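Local coordinates for protein beta-galactoside alpha-2,6-sialyltransferase (Photobacterium sp., PDB 2Z4T) that probably transfers sialic acid from its CMP-activated donor to galactosides such as lactose in alpha-2,6 linkage, within a two-domain GT-B fold, at residues 354-359 with 440-445; 401-406 with 423-428; 291-296 with 318-323. All blocks are in the same frame, centred on the assembly; numbering follows the deposited sequence.

Interactions 1 and 2 show how a GT-B enzyme builds one nucleotide-binding domain from neighbouring strands, while interaction 3 belongs to the facing domain. The first two have centres about 13 Å apart and share a sheet: Phe357 O lies 2.7 Å from Phe401 N, and Phe359 N lies 2.8 Å from Phe401 O, both probable hydrogen bonds. Interaction 3 stands about 24 Å from interaction 1 and 23 Å from interaction 2, centre to centre, and touches neither. Only interaction 2 touches CMP; the other two lie near it. In interaction 1 the side chain of Phe359 is about 7 Å from the bound CMP. In interaction 3 the side chain of Leu293 is about 6 Å from the bound CMP.

Interaction 1 (354-359 with 440-445); sequences LPNFVF and LPDAVA
Strand 356-359 runs parallel to strand 443-445, the axes approaching to 4.8 Å, with Phe357 level with Ala443, Val358 with Val444 and Phe359 with Ala445. The ladder is regular: Ala443 N donates to Asn356 O at 3.0 Å, Val358 N to Ala443 O at 2.9 Å, and Ala445 N to Val358 O at 3.2 Å, so Val358 grips the two alanines that flank its partner. Just before the second strand begins, a side chain takes over the ladder. Asp442 OD2 receives Asn356 N at 2.8 Å through its anti lone pair, the one directed away from OD1, in a fairly straight bond of 162°.

On one face of the sheet, Phe357 leans over the neighbouring strand. With CG anti to the backbone nitrogen (chi1 162°), the ring brings CE1 to 3.8 Å from Ala445 CB and turns its edge to Ala443 O and Ala445 N, while the backbone nitrogen of Phe359 sits over the rim of one ring face. Helix 371-386 packs against both phenylalanines on this side. The other face carries Val358, whose CG2 meets Pro441 CG at 3.4 Å, the two side chains crossing at about a right angle; Phe401 and Phe431 also touch Val358 there.

Leu354, in the loop before strand 356-359, and Asn356, at its start, belong to a magnesium site completed by Tyr349, Ser352 and Asp399. This pair, 356-360 with 443-447, lies where the strand order 3-2-1-4-5-6 reverses, an order characteristic of Rossmann-like domains; here Gly361, Ser449 and Ser450, just beyond the ends of the two strands, bind CMP, as expected for the nucleotide-binding half of a GT-B fold.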
# COMPACT_ATOMS: atom_id res chain seq x y z
N LEU A 354 -29.47 -16.30 10.45
CA LEU A 354 -28.65 -17.14 9.58
C LEU A 354 -27.17 -16.78 9.68
O LEU A 354 -26.84 -15.60 9.87
CB LEU A 354 -29.15 -17.09 8.12
CG LEU A 354 -30.66 -17.29 7.88
CD1 LEU A 354 -30.97 -17.41 6.38
CD2 LEU A 354 -31.21 -18.50 8.63
N PRO A 355 -26.28 -17.80 9.59
CA PRO A 355 -24.85 -17.52 9.50
C PRO A 355 -24.61 -16.75 8.21
O PRO A 355 -25.45 -16.80 7.33
CB PRO A 355 -24.22 -18.92 9.42
CG PRO A 355 -25.34 -19.81 8.89
CD PRO A 355 -26.57 -19.25 9.54
N ASN A 356 -23.50 -16.03 8.10
CA ASN A 356 -23.27 -15.19 6.93
C ASN A 356 -22.21 -15.72 5.98
O ASN A 356 -21.14 -16.18 6.40
CB ASN A 356 -22.90 -13.78 7.39
CG ASN A 356 -23.84 -13.29 8.45
OD1 ASN A 356 -25.06 -13.32 8.28
ND2 ASN A 356 -23.29 -12.88 9.58
N PHE A 357 -22.53 -15.62 4.70
CA PHE A 357 -21.71 -16.15 3.63
C PHE A 357 -21.27 -15.00 2.74
O PHE A 357 -22.12 -14.21 2.31
CB PHE A 357 -22.52 -17.19 2.84
CG PHE A 357 -21.96 -17.51 1.48
CD1 PHE A 357 -20.60 -17.78 1.29
CD2 PHE A 357 -22.81 -17.61 0.38
CE1 PHE A 357 -20.09 -18.09 0.04
CE2 PHE A 357 -22.32 -17.94 -0.88
CZ PHE A 357 -20.96 -18.18 -1.06
N VAL A 358 -19.97 -14.88 2.50
CA VAL A 358 -19.48 -13.89 1.55
C VAL A 358 -18.96 -14.62 0.32
O VAL A 358 -18.10 -15.50 0.44
CB VAL A 358 -18.34 -12.99 2.12
CG1 VAL A 358 -17.72 -12.09 1.01
CG2 VAL A 358 -18.84 -12.13 3.27
N PHE A 359 -19.51 -14.30 -0.84
CA PHE A 359 -18.95 -14.78 -2.08
C PHE A 359 -17.96 -13.75 -2.57
O PHE A 359 -18.31 -12.55 -2.66
CB PHE A 359 -20.02 -15.04 -3.14
CG PHE A 359 -19.46 -15.36 -4.49
CD1 PHE A 359 -19.11 -16.66 -4.82
CD2 PHE A 359 -19.21 -14.35 -5.42
CE1 PHE A 359 -18.56 -16.96 -6.06
CE2 PHE A 359 -18.66 -14.63 -6.67
CZ PHE A 359 -18.33 -15.94 -6.99
N LEU A 440 -14.56 -11.02 9.24
CA LEU A 440 -14.80 -12.19 8.42
C LEU A 440 -16.16 -12.80 8.77
O LEU A 440 -16.52 -12.91 9.95
CB LEU A 440 -13.67 -13.20 8.59
CG LEU A 440 -12.46 -13.17 7.63
CD1 LEU A 440 -12.39 -11.97 6.72
CD2 LEU A 440 -11.15 -13.42 8.38
N PRO A 441 -16.91 -13.24 7.75
CA PRO A 441 -18.20 -13.88 7.92
C PRO A 441 -17.98 -15.31 8.42
O PRO A 441 -16.83 -15.70 8.62
CB PRO A 441 -18.73 -13.90 6.50
CG PRO A 441 -17.49 -14.11 5.70
CD PRO A 441 -16.53 -13.17 6.32
N ASP A 442 -19.04 -16.09 8.59
CA ASP A 442 -18.89 -17.51 8.92
C ASP A 442 -18.37 -18.36 7.77
O ASP A 442 -17.69 -19.35 8.01
CB ASP A 442 -20.21 -18.10 9.40
CG ASP A 442 -20.80 -17.31 10.51
OD1 ASP A 442 -20.20 -17.33 11.61
OD2 ASP A 442 -21.83 -16.63 10.27
N ALA A 443 -18.71 -18.00 6.54
CA ALA A 443 -18.22 -18.78 5.40
C ALA A 443 -17.81 -17.87 4.28
O ALA A 443 -18.50 -16.89 3.96
CB ALA A 443 -19.27 -19.79 4.93
N VAL A 444 -16.69 -18.19 3.67
CA VAL A 444 -16.25 -17.50 2.46
C VAL A 444 -15.89 -18.50 1.39
O VAL A 444 -15.23 -19.51 1.65
CB VAL A 444 -15.15 -16.40 2.72
CG1 VAL A 444 -14.53 -16.44 4.13
CG2 VAL A 444 -14.12 -16.30 1.60
N ALA A 445 -16.42 -18.24 0.19
CA ALA A 445 -16.10 -19.01 -1.01
C ALA A 445 -16.07 -18.05 -2.20
O ALA A 445 -16.54 -16.92 -2.11
CB ALA A 445 -17.11 -20.11 -1.22

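Interaction 2 (401-406 with 423-428); sequences FFKGHP and VDIPSK. With C5P (cytidine-5'-monophosphate), chain C.
A beta-alpha-beta unit, strand 399-403, helix 410-417 and strand 423-424, brings Phe401 and Phe402 beside Val423 and Asp424, and the loop after strand 399-403 carries the chain to CMP. The parallel pairing is secured by Phe402 N donating to Val423 O at 2.8 Å. The Phe401 ring runs alongside Val423, both side chains leaving the same face of the sheet, with CD1 of the ring 3.6 Å from Val423 CB. On the other face, Asp424 OD1 approaches the edge of the Phe402 ring, 3.6 Å from CD2 and near the ring plane.

At the end of strand 401-403 the contact turns polar. Lys403 is bent at chi2 (54°) and again at chi4, which carries its aliphatic chain across Ile425 at roughly a right angle and sets NZ between protein and nucleotide. There NZ donates to Ser427 O at 2.9 Å, from above the carbonyl plane (41° out of it), and more weakly to O2 of the cytosine at 2.9 Å. The modelled NZ crowds Gly404 O, however, so the details of its bonds are doubtful. Lys403 O accepts from N4 of CMP at 2.8 Å. Gly404, with positive phi, lets the other loop come close: Ser427 CB packs 3.4 Å from its CA. A water linked to Pro406 O and Ser427 OG bridges the loops further on.

His405 completes the reach to the phosphate. Its NE2 donates to O1P at 2.8 Å in an almost linear bond (171°), while ND1, hydrogen-bonded to Gly407 N, helps fix the rotation of the imidazole. With Lys403 at the base and His405 at the phosphate, the end of strand 401-403 and the loop after it form part of the CMP pocket of this GT-B sialyltransferase.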
# COMPACT_ATOMS: atom_id res chain seq x y z
N PHE A 401 -23.81 -12.47 1.03
CA PHE A 401 -23.00 -11.25 0.92
C PHE A 401 -22.06 -11.32 -0.27
O PHE A 401 -21.59 -12.41 -0.65
CB PHE A 401 -22.19 -11.03 2.20
CG PHE A 401 -23.04 -10.66 3.39
CD1 PHE A 401 -23.10 -9.34 3.83
CD2 PHE A 401 -23.78 -11.61 4.06
CE1 PHE A 401 -23.88 -8.98 4.91
CE2 PHE A 401 -24.58 -11.27 5.14
CZ PHE A 401 -24.64 -9.94 5.56
N PHE A 402 -21.78 -10.17 -0.88
CA PHE A 402 -20.94 -10.14 -2.07
C PHE A 402 -19.77 -9.18 -1.95
O PHE A 402 -19.94 -8.06 -1.47
CB PHE A 402 -21.79 -9.82 -3.30
CG PHE A 402 -21.01 -9.63 -4.59
CD1 PHE A 402 -20.27 -10.68 -5.15
CD2 PHE A 402 -21.03 -8.41 -5.26
CE1 PHE A 402 -19.57 -10.51 -6.35
CE2 PHE A 402 -20.34 -8.23 -6.45
CZ PHE A 402 -19.61 -9.28 -7.00
N LYS A 403 -18.61 -9.62 -2.40
CA LYS A 403 -17.38 -8.82 -2.53
C LYS A 403 -16.82 -9.28 -3.89
O LYS A 403 -16.00 -10.19 -3.88
CB LYS A 403 -16.47 -9.29 -1.38
CG LYS A 403 -15.11 -8.61 -1.28
CD LYS A 403 -15.32 -7.10 -1.23
CE LYS A 403 -14.06 -6.40 -1.38
NZ LYS A 403 -13.53 -6.37 -2.74
N GLY A 404 -17.13 -8.71 -5.07
CA GLY A 404 -16.74 -7.40 -5.59
C GLY A 404 -15.23 -7.58 -5.48
O GLY A 404 -14.69 -6.96 -4.58
N HIS A 405 -14.50 -8.22 -6.40
CA HIS A 405 -13.53 -7.55 -7.31
C HIS A 405 -13.50 -6.05 -7.56
O HIS A 405 -14.39 -5.50 -8.20
CB HIS A 405 -13.05 -8.39 -8.51
CG HIS A 405 -11.57 -8.33 -8.71
ND1 HIS A 405 -10.91 -7.20 -9.15
CD2 HIS A 405 -10.60 -9.27 -8.50
CE1 HIS A 405 -9.61 -7.44 -9.21
NE2 HIS A 405 -9.40 -8.69 -8.83
N PRO A 406 -12.49 -5.37 -6.99
CA PRO A 406 -12.32 -3.91 -7.15
C PRO A 406 -12.40 -3.46 -8.60
O PRO A 406 -12.99 -2.42 -8.87
CB PRO A 406 -10.94 -3.64 -6.56
CG PRO A 406 -10.71 -4.76 -5.57
CD PRO A 406 -11.48 -5.98 -6.10
N VAL A 423 -26.28 -8.54 -0.06
CA VAL A 423 -25.64 -7.36 0.49
C VAL A 423 -24.21 -7.18 -0.07
O VAL A 423 -23.40 -8.10 0.01
CB VAL A 423 -25.59 -7.44 2.02
CG1 VAL A 423 -24.95 -6.18 2.63
CG2 VAL A 423 -26.99 -7.67 2.59
N ASP A 424 -23.95 -6.02 -0.69
CA ASP A 424 -22.61 -5.53 -1.12
C ASP A 424 -22.06 -4.99 0.22
O ASP A 424 -22.66 -4.07 0.77
CB ASP A 424 -22.91 -4.42 -2.11
CG ASP A 424 -21.82 -4.23 -3.12
OD1 ASP A 424 -21.62 -5.12 -3.96
OD2 ASP A 424 -21.18 -3.17 -3.11
N ILE A 425 -20.96 -5.47 0.80
CA ILE A 425 -19.53 -5.23 0.57
C ILE A 425 -18.92 -4.44 -0.59
O ILE A 425 -18.45 -5.05 -1.55
CB ILE A 425 -18.66 -6.32 1.10
CG1 ILE A 425 -19.48 -7.19 2.07
CG2 ILE A 425 -17.46 -5.69 1.77
CD1 ILE A 425 -18.83 -8.49 2.48
N PRO A 426 -18.88 -3.10 -0.47
CA PRO A 426 -18.37 -2.32 -1.59
C PRO A 426 -17.10 -2.92 -2.15
O PRO A 426 -16.12 -3.18 -1.43
CB PRO A 426 -18.19 -0.93 -0.99
CG PRO A 426 -19.34 -0.84 -0.02
CD PRO A 426 -19.36 -2.23 0.62
N SER A 427 -17.14 -3.16 -3.45
CA SER A 427 -16.09 -3.87 -4.14
C SER A 427 -14.72 -3.19 -4.01
O SER A 427 -13.68 -3.85 -4.16
CB SER A 427 -16.50 -4.03 -5.61
OG SER A 427 -16.58 -2.76 -6.26
N LYS A 428 -14.71 -1.88 -3.75
CA LYS A 428 -13.46 -1.14 -3.64
C LYS A 428 -12.64 -1.49 -2.40
O LYS A 428 -11.45 -1.16 -2.32
CB LYS A 428 -13.67 0.37 -3.75
CG LYS A 428 -14.48 1.09 -2.63
CD LYS A 428 -14.50 2.60 -3.00
CE LYS A 428 -15.53 3.43 -2.26
NZ LYS A 428 -16.95 2.89 -2.21
O3P C5P C . -8.34 -11.35 -7.37
P C5P C . -6.97 -10.77 -7.35
O1P C5P C . -6.88 -9.76 -8.48
O2P C5P C . -5.89 -11.83 -7.21
O5' C5P C . -6.87 -9.99 -5.98
C5' C5P C . -5.86 -9.04 -5.72
C4' C5P C . -6.37 -8.24 -4.52
O4' C5P C . -7.59 -7.58 -4.85
C3' C5P C . -6.74 -9.11 -3.33
O3' C5P C . -5.64 -9.34 -2.45
C2' C5P C . -7.74 -8.24 -2.62
O2' C5P C . -7.09 -7.14 -1.99
C1' C5P C . -8.50 -7.59 -3.74
N1 C5P C . -9.73 -8.33 -4.01
C2 C5P C . -10.86 -8.11 -3.19
N3 C5P C . -12.03 -8.76 -3.43
C4 C5P C . -12.12 -9.65 -4.46
C5 C5P C . -11.01 -9.89 -5.29
C6 C5P C . -9.81 -9.20 -5.05
O2 C5P C . -10.82 -7.32 -2.23
N4 C5P C . -13.31 -10.27 -4.68
O HOH W 1 -14.10 -0.89 -6.88

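Interaction 3 (291-296 with 318-323); sequences HFLRKD and MQWDGF. With PO4 (phosphate ion), chain I.
Met318 meets Phe292, Leu293 and His291 in turn as its side chain runs from CB to CE. The backbone sets the starting point: Met318 N donates to Phe292 O at 2.9 Å, placed 41° above the carbonyl plane. CB packs on that same oxygen, 3.3 Å away. The chain then extends through CG to the sulfur, where SD lies 4.1 Å from Leu293 CD1, the two side chains crossing at a slant. A bend at the last torsion (chi3 -81°) folds the methyl group back to the backbone of 291-296, and CE ends 3.2 Å from His291 O, with Leu293 N also nearby.

Leu293 CD1 has a second neighbour in Trp320: it sits at the edge of the indole, 4.5 Å from CZ2 and near the ring plane. A water spans the same two residues, donating to Leu293 O at 2.9 Å and accepting from Trp320 NE1 at 2.9 Å in the plane of the indole. Trp320 also packs on Glu432, a CMP-binding residue in helix 431-436, and Leu293 lies close to Ser450, another.

Across the two segments, then, one direct backbone bond and one water supply the polar links, and the methionine and leucine side chains lie between them. The chemistry implies a mixed seam, with methionine carbons laid against backbone oxygens, loose apolar contacts from Leu293 and the indole N-H satisfied by water. Because Trp320 and Leu293 both reach residues of the CMP-binding half, the contact probably helps face this domain, at the end of strand 288-292, toward that half.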
# COMPACT_ATOMS: atom_id res chain seq x y z
N HIS A 291 8.41 -7.25 -0.14
CA HIS A 291 7.36 -7.77 0.74
C HIS A 291 6.50 -8.77 -0.02
O HIS A 291 5.58 -8.39 -0.73
CB HIS A 291 6.54 -6.62 1.30
CG HIS A 291 7.37 -5.59 1.99
ND1 HIS A 291 7.98 -4.54 1.32
CD2 HIS A 291 7.73 -5.46 3.29
CE1 HIS A 291 8.65 -3.80 2.18
NE2 HIS A 291 8.53 -4.34 3.38
N PHE A 292 6.82 -10.05 0.10
CA PHE A 292 6.17 -11.07 -0.68
C PHE A 292 4.81 -11.42 -0.09
O PHE A 292 4.70 -11.68 1.12
CB PHE A 292 7.04 -12.34 -0.74
CG PHE A 292 7.98 -12.40 -1.95
CD1 PHE A 292 8.82 -11.34 -2.27
CD2 PHE A 292 8.05 -13.56 -2.72
CE1 PHE A 292 9.70 -11.41 -3.35
CE2 PHE A 292 8.93 -13.64 -3.83
CZ PHE A 292 9.75 -12.56 -4.14
N LEU A 293 3.78 -11.46 -0.93
CA LEU A 293 2.49 -11.98 -0.50
C LEU A 293 2.64 -13.34 0.19
O LEU A 293 2.00 -13.61 1.21
CB LEU A 293 1.54 -12.10 -1.70
CG LEU A 293 0.10 -12.54 -1.46
CD1 LEU A 293 -0.60 -11.66 -0.44
CD2 LEU A 293 -0.67 -12.57 -2.77
N ARG A 294 3.48 -14.20 -0.38
CA ARG A 294 3.79 -15.47 0.25
C ARG A 294 5.27 -15.76 0.08
O ARG A 294 5.69 -16.39 -0.90
CB ARG A 294 2.93 -16.59 -0.33
CG ARG A 294 1.47 -16.63 0.16
CD ARG A 294 1.36 -17.06 1.63
NE ARG A 294 1.73 -18.47 1.80
CZ ARG A 294 0.88 -19.50 1.77
NH1 ARG A 294 -0.43 -19.27 1.59
NH2 ARG A 294 1.32 -20.74 1.91
N LYS A 295 6.06 -15.27 1.03
CA LYS A 295 7.50 -15.49 1.05
C LYS A 295 7.89 -16.96 0.94
O LYS A 295 8.91 -17.29 0.32
CB LYS A 295 8.10 -14.88 2.31
CG LYS A 295 9.58 -15.09 2.46
CD LYS A 295 10.09 -14.33 3.67
CE LYS A 295 11.33 -14.98 4.26
NZ LYS A 295 12.08 -14.01 5.10
N ASP A 296 7.08 -17.84 1.53
CA ASP A 296 7.42 -19.25 1.60
C ASP A 296 7.44 -19.92 0.23
O ASP A 296 7.97 -21.01 0.07
CB ASP A 296 6.53 -20.02 2.60
CG ASP A 296 5.03 -19.83 2.34
OD1 ASP A 296 4.62 -18.81 1.74
OD2 ASP A 296 4.25 -20.72 2.77
N MET A 318 5.07 -10.13 3.55
CA MET A 318 4.02 -9.09 3.70
C MET A 318 3.32 -9.26 5.07
O MET A 318 2.99 -10.37 5.49
CB MET A 318 3.03 -9.20 2.56
CG MET A 318 2.30 -7.93 2.19
SD MET A 318 1.21 -8.13 0.74
CE MET A 318 2.41 -7.97 -0.58
N GLN A 319 3.14 -8.15 5.80
CA GLN A 319 2.57 -8.18 7.15
C GLN A 319 1.10 -7.77 7.13
O GLN A 319 0.71 -6.95 6.30
CB GLN A 319 3.38 -7.24 8.08
CG GLN A 319 4.86 -7.63 8.27
CD GLN A 319 5.01 -9.05 8.83
OE1 GLN A 319 5.53 -9.96 8.16
NE2 GLN A 319 4.52 -9.25 10.05
N TRP A 320 0.31 -8.34 8.05
CA TRP A 320 -1.13 -7.99 8.20
C TRP A 320 -1.51 -7.50 9.60
O TRP A 320 -2.66 -7.63 10.06
CB TRP A 320 -2.01 -9.17 7.77
CG TRP A 320 -1.78 -9.47 6.34
CD1 TRP A 320 -1.03 -10.50 5.82
CD2 TRP A 320 -2.21 -8.69 5.22
NE1 TRP A 320 -1.00 -10.42 4.45
CE2 TRP A 320 -1.72 -9.32 4.05
CE3 TRP A 320 -2.98 -7.53 5.10
CZ2 TRP A 320 -1.97 -8.82 2.77
CZ3 TRP A 320 -3.22 -7.03 3.82
CH2 TRP A 320 -2.72 -7.68 2.67
N ASP A 321 -0.54 -6.90 10.28
CA ASP A 321 -0.75 -6.41 11.63
C ASP A 321 -0.66 -4.89 11.68
O ASP A 321 -0.62 -4.31 12.76
CB ASP A 321 0.26 -7.06 12.58
CG ASP A 321 1.71 -6.68 12.25
OD1 ASP A 321 2.03 -6.14 11.15
OD2 ASP A 321 2.55 -6.96 13.13
N GLY A 322 -0.62 -4.26 10.51
CA GLY A 322 -0.54 -2.81 10.40
C GLY A 322 -1.73 -2.13 11.04
O GLY A 322 -1.59 -1.10 11.76
N PHE A 323 -2.91 -2.70 10.80
CA PHE A 323 -4.13 -2.12 11.30
C PHE A 323 -4.16 -2.24 12.82
O PHE A 323 -4.45 -1.29 13.52
CB PHE A 323 -5.35 -2.76 10.66
CG PHE A 323 -6.66 -2.27 11.22
CD1 PHE A 323 -7.18 -1.05 10.81
CD2 PHE A 323 -7.35 -3.01 12.17
CE1 PHE A 323 -8.38 -0.58 11.33
CE2 PHE A 323 -8.54 -2.55 12.70
CZ PHE A 323 -9.07 -1.33 12.28
P PO4 I . 9.95 -11.41 7.51
O1 PO4 I . 10.48 -12.20 6.33
O2 PO4 I . 11.12 -10.70 8.17
O3 PO4 I . 8.96 -10.39 7.02
O4 PO4 I . 9.28 -12.40 8.45
O HOH W 2 -0.11 -12.77 2.94